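Local coordinates for protein myosin-2 (Saccharomyces cerevisiae, PDB 6IXO) that carries organelles and other cargo along polarized actin cables as a class V myosin motor, gripping cargo receptors through the globular tail domain described here, at residues 169-181 and 199-211. Sequence-based numbering, arbitrary orientation.
Sequences QLQKKAINAVVIS and EYTMDDILTFFNS
Tyr-200 lies flat against the aliphatic chain of Lys-173, whose CG stands 3.7 Å from the ring centroid and almost on the ring normal, a CH-pi contact. With CG anti to the carbonyl carbon (chi1 -55°) and the chain extended beyond it, Lys-173 runs on across the face until CE, just beyond the rim, comes 3.7 Å from CE1 of Tyr-200. At the far end of the ring, Lys-172 NZ makes a weak 3.4 Å hydrogen bond to Tyr-200 OH. A leucine in place of Tyr-200 would probably leave much of the Lys-173 chain uncovered and Lys-172 NZ without this hydroxyl.

Apolar packing continues along the helices, which cross at -134° with axes 8.7 Å apart. Ile-205 is a knob in the hole formed by Leu-170, Lys-173, Ala-174 and Ala-177, and the fit is tight, its CG1 only 3.4 Å from Ala-177 CB. Further on, Leu-170 CD2 makes a CH-pi contact over one face of the Phe-208 ring, offset toward its rim, while Gln-169 OE1 meets the ring edge near its plane and Gln-169 NE2 is hydrogen-bonded to Gly-94 O. Met-202, bent at chi2 and chi3, brings SD against Val-178 CG2.

Polar groups finish both helix ends. Thr-201 and Asp-204 form a capping box: Thr-201 N gives Asp-204 OD2, met on its anti side, a nearly straight 2.8 Å bond, and Thr-201 OG1 weakly accepts from Asp-203 N. Ser-181 OG donates to Ala-177 O and, through a water, is linked to Met-202 N.

The contact thus joins the end of the long helix 134-180 to the start of helix 202-218 in this all-helical cargo-binding tail. Helix 223-247 packs on Leu-170 and Val-178, helix 254-273 on Val-178 and Met-202, and helix 97-124 on Gln-169 and Phe-208.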
loop_
_atom_site.group_PDB
_atom_site.type_symbol
_atom_site.label_atom_id
_atom_site.label_comp_id
_atom_site.label_asym_id
_atom_site.label_seq_id
_atom_site.Cartn_x
_atom_site.Cartn_y
_atom_site.Cartn_z
ATOM N N GLN A 169 -5.448 9.338 4.091
ATOM C CA GLN A 169 -6.342 8.873 5.155
ATOM C C GLN A 169 -5.638 8.925 6.476
ATOM O O GLN A 169 -6.248 9.262 7.492
ATOM C CB GLN A 169 -6.824 7.424 4.909
ATOM C CG GLN A 169 -7.919 7.342 3.856
ATOM C CD GLN A 169 -8.799 6.088 3.992
ATOM O OE1 GLN A 169 -8.480 5.170 4.754
ATOM N NE2 GLN A 169 -9.930 6.066 3.268
ATOM N N LEU A 170 -4.344 8.612 6.477
ATOM C CA LEU A 170 -3.575 8.802 7.729
ATOM C C LEU A 170 -3.319 10.253 8.099
ATOM O O LEU A 170 -3.294 10.602 9.291
ATOM C CB LEU A 170 -2.240 8.071 7.653
ATOM C CG LEU A 170 -2.349 6.572 7.830
ATOM C CD1 LEU A 170 -1.009 5.957 7.435
ATOM C CD2 LEU A 170 -2.715 6.178 9.273
ATOM N N GLN A 171 -3.096 11.127 7.124
ATOM C CA GLN A 171 -2.945 12.539 7.436
ATOM C C GLN A 171 -4.211 12.979 8.181
ATOM O O GLN A 171 -4.155 13.748 9.143
ATOM C CB GLN A 171 -2.711 13.385 6.168
ATOM C CG GLN A 171 -2.254 14.838 6.444
ATOM C CD GLN A 171 -0.743 14.973 6.552
ATOM O OE1 GLN A 171 0.003 14.206 5.937
ATOM N NE2 GLN A 171 -0.281 15.942 7.351
ATOM N N LYS A 172 -5.345 12.449 7.744
ATOM C CA LYS A 172 -6.641 12.802 8.300
ATOM C C LYS A 172 -6.852 12.274 9.737
ATOM O O LYS A 172 -7.461 12.933 10.571
ATOM C CB LYS A 172 -7.745 12.236 7.367
ATOM C CG LYS A 172 -9.185 12.672 7.777
ATOM C CD LYS A 172 -10.267 11.992 6.887
ATOM C CE LYS A 172 -11.623 12.656 7.157
ATOM N NZ LYS A 172 -12.779 11.825 6.737
ATOM N N LYS A 173 -6.385 11.057 10.003
ATOM C CA LYS A 173 -6.722 10.389 11.260
ATOM C C LYS A 173 -5.597 10.321 12.280
ATOM O O LYS A 173 -5.868 10.402 13.481
ATOM C CB LYS A 173 -7.208 8.975 10.980
ATOM C CG LYS A 173 -8.360 8.988 9.995
ATOM C CD LYS A 173 -8.958 7.645 9.713
ATOM C CE LYS A 173 -10.145 7.812 8.759
ATOM N NZ LYS A 173 -10.859 6.532 8.601
ATOM N N ALA A 174 -4.363 10.159 11.818
ATOM C CA ALA A 174 -3.257 9.784 12.692
ATOM C C ALA A 174 -2.831 10.947 13.551
ATOM O O ALA A 174 -2.402 10.810 14.716
ATOM C CB ALA A 174 -2.076 9.271 11.852
ATOM N N ILE A 175 -2.922 12.139 12.981
ATOM C CA ILE A 175 -2.512 13.287 13.766
ATOM C C ILE A 175 -3.390 13.457 14.995
ATOM O O ILE A 175 -2.905 13.653 16.118
ATOM C CB ILE A 175 -2.534 14.580 12.882
ATOM C CG1 ILE A 175 -1.342 14.538 11.916
ATOM C CG2 ILE A 175 -2.484 15.809 13.767
ATOM C CD1 ILE A 175 -1.367 15.685 10.855
ATOM N N ASN A 176 -4.694 13.374 14.802
ATOM C CA ASN A 176 -5.567 13.506 15.961
ATOM C C ASN A 176 -5.375 12.298 16.914
ATOM O O ASN A 176 -5.306 12.446 18.118
ATOM C CB ASN A 176 -7.032 13.610 15.542
ATOM C CG ASN A 176 -7.934 14.029 16.706
ATOM O OD1 ASN A 176 -8.658 13.218 17.290
ATOM N ND2 ASN A 176 -7.864 15.298 17.058
ATOM N N ALA A 177 -5.297 11.102 16.337
ATOM C CA ALA A 177 -5.197 9.888 17.159
ATOM C C ALA A 177 -3.902 9.841 17.983
ATOM O O ALA A 177 -3.921 9.522 19.175
ATOM C CB ALA A 177 -5.286 8.657 16.249
ATOM N N VAL A 178 -2.772 10.128 17.348
ATOM C CA VAL A 178 -1.475 10.017 18.025
ATOM C C VAL A 178 -1.190 11.226 18.920
ATOM O O VAL A 178 -0.810 11.075 20.068
ATOM C CB VAL A 178 -0.344 9.844 16.995
ATOM C CG1 VAL A 178 1.034 9.909 17.635
ATOM C CG2 VAL A 178 -0.522 8.491 16.216
ATOM N N VAL A 179 -1.387 12.428 18.365
ATOM C CA VAL A 179 -0.917 13.663 19.010
ATOM C C VAL A 179 -1.939 14.255 19.965
ATOM O O VAL A 179 -1.603 14.735 21.039
ATOM C CB VAL A 179 -0.524 14.704 17.921
ATOM C CG1 VAL A 179 -0.074 16.013 18.550
ATOM C CG2 VAL A 179 0.623 14.140 17.065
ATOM N N ILE A 180 -3.196 14.233 19.572
ATOM C CA ILE A 180 -4.223 14.982 20.292
ATOM C C ILE A 180 -5.090 14.105 21.211
ATOM O O ILE A 180 -5.341 14.488 22.345
ATOM C CB ILE A 180 -5.177 15.730 19.291
ATOM C CG1 ILE A 180 -4.385 16.693 18.405
ATOM C CG2 ILE A 180 -6.297 16.477 20.059
ATOM C CD1 ILE A 180 -3.765 17.877 19.191
ATOM N N SER A 181 -5.591 12.965 20.712
ATOM C CA SER A 181 -6.538 12.140 21.499
ATOM C C SER A 181 -5.884 11.634 22.783
ATOM O O SER A 181 -4.711 11.260 22.802
ATOM C CB SER A 181 -7.072 10.928 20.717
ATOM O OG SER A 181 -6.129 9.865 20.724
ATOM N N GLU A 199 -12.079 12.803 18.249
ATOM C CA GLU A 199 -12.794 12.137 17.163
ATOM C C GLU A 199 -12.079 10.863 16.713
ATOM O O GLU A 199 -12.594 9.770 16.923
ATOM C CB GLU A 199 -12.974 13.077 15.970
ATOM C CG GLU A 199 -13.749 12.452 14.808
ATOM C CD GLU A 199 -13.753 13.329 13.567
ATOM O OE1 GLU A 199 -14.474 12.992 12.597
ATOM O OE2 GLU A 199 -13.028 14.353 13.563
ATOM N N TYR A 200 -10.907 10.982 16.090
ATOM C CA TYR A 200 -10.135 9.759 15.755
ATOM C C TYR A 200 -9.248 9.371 16.942
ATOM O O TYR A 200 -8.637 10.228 17.588
ATOM C CB TYR A 200 -9.284 9.932 14.507
ATOM C CG TYR A 200 -10.117 10.219 13.293
ATOM C CD1 TYR A 200 -10.919 9.236 12.743
ATOM C CD2 TYR A 200 -10.142 11.491 12.727
ATOM C CE1 TYR A 200 -11.706 9.497 11.634
ATOM C CE2 TYR A 200 -10.934 11.765 11.636
ATOM C CZ TYR A 200 -11.712 10.766 11.093
ATOM O OH TYR A 200 -12.497 11.034 9.999
ATOM N N THR A 201 -9.209 8.079 17.246
ATOM C CA THR A 201 -8.405 7.564 18.366
ATOM C C THR A 201 -7.442 6.506 17.852
ATOM O O THR A 201 -7.567 6.061 16.715
ATOM C CB THR A 201 -9.267 6.945 19.449
ATOM O OG1 THR A 201 -9.914 5.791 18.916
ATOM C CG2 THR A 201 -10.341 7.947 19.941
ATOM N N MET A 202 -6.519 6.079 18.702
ATOM C CA MET A 202 -5.596 5.008 18.351
ATOM C C MET A 202 -6.324 3.762 17.906
ATOM O O MET A 202 -5.808 3.009 17.070
ATOM C CB MET A 202 -4.692 4.659 19.529
ATOM C CG MET A 202 -3.642 5.667 19.800
ATOM S SD MET A 202 -2.781 6.139 18.295
ATOM C CE MET A 202 -1.936 4.625 17.759
ATOM N N ASP A 203 -7.509 3.506 18.456
ATOM C CA ASP A 203 -8.272 2.361 17.948
ATOM C C ASP A 203 -8.571 2.470 16.462
ATOM O O ASP A 203 -8.632 1.463 15.758
ATOM C CB ASP A 203 -9.579 2.206 18.703
ATOM C CG ASP A 203 -9.380 1.532 20.046
ATOM O OD1 ASP A 203 -8.425 0.718 20.171
ATOM O OD2 ASP A 203 -10.176 1.820 20.956
ATOM N N ASP A 204 -8.787 3.684 15.979
ATOM C CA ASP A 204 -9.077 3.834 14.571
ATOM C C ASP A 204 -7.831 3.554 13.766
ATOM O O ASP A 204 -7.920 3.018 12.658
ATOM C CB ASP A 204 -9.597 5.221 14.239
ATOM C CG ASP A 204 -10.878 5.537 14.968
ATOM O OD1 ASP A 204 -11.806 4.705 14.934
ATOM O OD2 ASP A 204 -10.915 6.592 15.633
ATOM N N ILE A 205 -6.681 3.945 14.310
ATOM C CA ILE A 205 -5.416 3.720 13.614
ATOM C C ILE A 205 -5.077 2.230 13.576
ATOM O O ILE A 205 -4.620 1.690 12.547
ATOM C CB ILE A 205 -4.261 4.488 14.300
ATOM C CG1 ILE A 205 -4.558 5.993 14.273
ATOM C CG2 ILE A 205 -2.944 4.219 13.588
ATOM C CD1 ILE A 205 -4.828 6.557 12.819
ATOM N N LEU A 206 -5.282 1.561 14.709
ATOM C CA LEU A 206 -5.033 0.126 14.731
ATOM C C LEU A 206 -5.979 -0.613 13.771
ATOM O O LEU A 206 -5.565 -1.545 13.076
ATOM C CB LEU A 206 -5.193 -0.402 16.163
ATOM C CG LEU A 206 -4.090 0.186 17.043
ATOM C CD1 LEU A 206 -4.379 -0.187 18.484
ATOM C CD2 LEU A 206 -2.772 -0.383 16.630
ATOM N N THR A 207 -7.248 -0.203 13.741
ATOM C CA THR A 207 -8.220 -0.805 12.820
ATOM C C THR A 207 -7.724 -0.687 11.384
ATOM O O THR A 207 -7.801 -1.627 10.585
ATOM C CB THR A 207 -9.587 -0.125 12.953
ATOM O OG1 THR A 207 -10.148 -0.485 14.208
ATOM C CG2 THR A 207 -10.540 -0.570 11.836
ATOM N N PHE A 208 -7.192 0.479 11.066
ATOM C CA PHE A 208 -6.696 0.771 9.723
ATOM C C PHE A 208 -5.525 -0.128 9.324
ATOM O O PHE A 208 -5.519 -0.723 8.235
ATOM C CB PHE A 208 -6.308 2.269 9.672
ATOM C CG PHE A 208 -5.589 2.711 8.405
ATOM C CD1 PHE A 208 -6.282 3.374 7.408
ATOM C CD2 PHE A 208 -4.213 2.525 8.249
ATOM C CE1 PHE A 208 -5.608 3.841 6.241
ATOM C CE2 PHE A 208 -3.546 2.981 7.118
ATOM C CZ PHE A 208 -4.245 3.642 6.108
ATOM N N PHE A 209 -4.511 -0.206 10.178
ATOM C CA PHE A 209 -3.399 -1.112 9.901
ATOM C C PHE A 209 -3.829 -2.596 9.961
ATOM O O PHE A 209 -3.382 -3.420 9.133
ATOM C CB PHE A 209 -2.240 -0.868 10.874
ATOM C CG PHE A 209 -1.412 0.304 10.508
ATOM C CD1 PHE A 209 -0.435 0.201 9.524
ATOM C CD2 PHE A 209 -1.631 1.546 11.120
ATOM C CE1 PHE A 209 0.330 1.307 9.150
ATOM C CE2 PHE A 209 -0.873 2.663 10.757
ATOM C CZ PHE A 209 0.111 2.550 9.768
ATOM N N ASN A 210 -4.704 -2.959 10.896
ATOM C CA ASN A 210 -5.225 -4.340 10.863
ATOM C C ASN A 210 -5.895 -4.711 9.538
ATOM O O ASN A 210 -5.824 -5.857 9.068
ATOM C CB ASN A 210 -6.240 -4.547 11.956
ATOM C CG ASN A 210 -5.635 -5.166 13.149
ATOM O OD1 ASN A 210 -4.861 -6.116 13.023
ATOM N ND2 ASN A 210 -5.964 -4.643 14.323
ATOM N N SER A 211 -6.590 -3.739 8.974
ATOM C CA SER A 211 -7.322 -3.965 7.731
ATOM C C SER A 211 -6.322 -4.202 6.606
ATOM O O SER A 211 -6.511 -5.088 5.768
ATOM C CB SER A 211 -8.234 -2.771 7.445
ATOM O OG SER A 211 -8.951 -2.963 6.235
HETATM O O HOH W 1 -6.362 7.260 21.538
#